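Local coordinates for 1,4-dihydroxy-6-naphtoate synthase (Archaeoglobus fulgidus, PDB 1ZBM), which probably converts cyclic dehypoxanthine futalosine into 1,4-dihydroxy-6-naphthoate, a step in the biosynthesis of menaquinone, at residues T114-L117 with L118-A122. Numbering follows the deposited sequence.
Sequences TANL and LLKLA
The partly exposed K120 meets the buried N116 one turn earlier in helix 114-122. The lysine chain bends about its CG-CD bond (chi3 63°) and crosses the asparagine at a slant; its CG lies 3.3 Å from the backbone O of N116, and its CD 3.8 Å from N116 OD1. That same backbone oxygen receives K120 N at 2.8 Å in an almost straight bond (N-H...O 174°), while ND2 of the amide turns to the carbonyl of G110. An alanine here would probably thin the cover over the N116 carbonyl and leave OD1 without the CD and CG methylenes beside it. This helix is the crossover of a beta-alpha-beta unit between parallel strands 105-108 and 127-130, in a fold of the periplasmic-binding-protein type, and its first turn carries T114 and A115, predicted to bind substrate. The leucines, by contrast with K120, are buried. L118 CG, anti to its own carbonyl carbon (chi1 -73°), swings back to 3.5 Å from T114 O, whose bond from L118 N measures 3.0 Å. L117 CG lies 4.3 Å from L121 CD1, and both side chains pack on L269; the accompanying bond from L121 N to L117 O is weak. W172 of helix 169-174 closes over L118 and L121, whereas L119 rests on V108 and F126.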
loop_
_atom_site.group_PDB
_atom_site.type_symbol
_atom_site.label_atom_id
_atom_site.label_comp_id
_atom_site.label_asym_id
_atom_site.label_seq_id
_atom_site.Cartn_x
_atom_site.Cartn_y
_atom_site.Cartn_z
ATOM N N THR A 114 4.075 -2.497 -5.455
ATOM C CA THR A 114 4.926 -1.407 -5.888
ATOM C C THR A 114 6.356 -1.638 -5.395
ATOM O O THR A 114 7.324 -1.336 -6.098
ATOM C CB THR A 114 4.383 -0.085 -5.354
ATOM O OG1 THR A 114 3.095 0.150 -5.935
ATOM C CG2 THR A 114 5.310 1.064 -5.717
ATOM N N ALA A 115 6.482 -2.194 -4.197
ATOM C CA ALA A 115 7.794 -2.465 -3.627
ATOM C C ALA A 115 8.574 -3.455 -4.487
ATOM O O ALA A 115 9.805 -3.403 -4.544
ATOM C CB ALA A 115 7.656 -3.009 -2.206
ATOM N N ASN A 116 7.874 -4.369 -5.149
ATOM C CA ASN A 116 8.576 -5.324 -5.989
ATOM C C ASN A 116 9.087 -4.627 -7.236
ATOM O O ASN A 116 10.241 -4.807 -7.632
ATOM C CB ASN A 116 7.675 -6.484 -6.381
ATOM C CG ASN A 116 8.346 -7.815 -6.148
ATOM O OD1 ASN A 116 9.480 -8.041 -6.604
ATOM N ND2 ASN A 116 7.666 -8.704 -5.432
ATOM N N LEU A 117 8.223 -3.826 -7.850
ATOM C CA LEU A 117 8.597 -3.085 -9.044
ATOM C C LEU A 117 9.868 -2.284 -8.741
ATOM O O LEU A 117 10.824 -2.305 -9.520
ATOM C CB LEU A 117 7.456 -2.151 -9.459
ATOM C CG LEU A 117 7.715 -1.239 -10.668
ATOM C CD1 LEU A 117 8.093 -2.076 -11.887
ATOM C CD2 LEU A 117 6.460 -0.412 -10.964
ATOM N N LEU A 118 9.879 -1.590 -7.602
ATOM C CA LEU A 118 11.045 -0.802 -7.191
ATOM C C LEU A 118 12.307 -1.670 -7.068
ATOM O O LEU A 118 13.378 -1.300 -7.562
ATOM C CB LEU A 118 10.778 -0.094 -5.855
ATOM C CG LEU A 118 9.817 1.093 -5.872
ATOM C CD1 LEU A 118 9.395 1.476 -4.449
ATOM C CD2 LEU A 118 10.474 2.249 -6.566
ATOM N N LEU A 119 12.181 -2.813 -6.403
ATOM C CA LEU A 119 13.308 -3.714 -6.236
ATOM C C LEU A 119 13.829 -4.137 -7.608
ATOM O O LEU A 119 15.029 -4.071 -7.871
ATOM C CB LEU A 119 12.888 -4.947 -5.424
ATOM C CG LEU A 119 13.948 -6.036 -5.161
ATOM C CD1 LEU A 119 15.108 -5.444 -4.381
ATOM C CD2 LEU A 119 13.329 -7.199 -4.382
ATOM N N LYS A 120 12.921 -4.557 -8.485
ATOM C CA LYS A 120 13.279 -4.979 -9.833
ATOM C C LYS A 120 13.950 -3.862 -10.634
ATOM O O LYS A 120 14.611 -4.130 -11.630
ATOM C CB LYS A 120 12.027 -5.486 -10.561
ATOM C CG LYS A 120 11.456 -6.785 -9.966
ATOM C CD LYS A 120 9.963 -6.925 -10.214
ATOM C CE LYS A 120 9.650 -7.013 -11.692
ATOM N NZ LYS A 120 8.186 -6.836 -11.934
ATOM N N LEU A 121 13.780 -2.615 -10.200
ATOM C CA LEU A 121 14.402 -1.475 -10.872
ATOM C C LEU A 121 15.754 -1.143 -10.256
ATOM O O LEU A 121 16.640 -0.644 -10.933
ATOM C CB LEU A 121 13.511 -0.238 -10.767
ATOM C CG LEU A 121 12.257 -0.173 -11.638
ATOM C CD1 LEU A 121 11.393 0.962 -11.149
ATOM C CD2 LEU A 121 12.645 0.031 -13.103
ATOM N N ALA A 122 15.908 -1.405 -8.965
ATOM C CA ALA A 122 17.162 -1.100 -8.284
ATOM C C ALA A 122 18.189 -2.223 -8.443
ATOM O O ALA A 122 19.383 -1.957 -8.512
ATOM C CB ALA A 122 16.892 -0.833 -6.801
#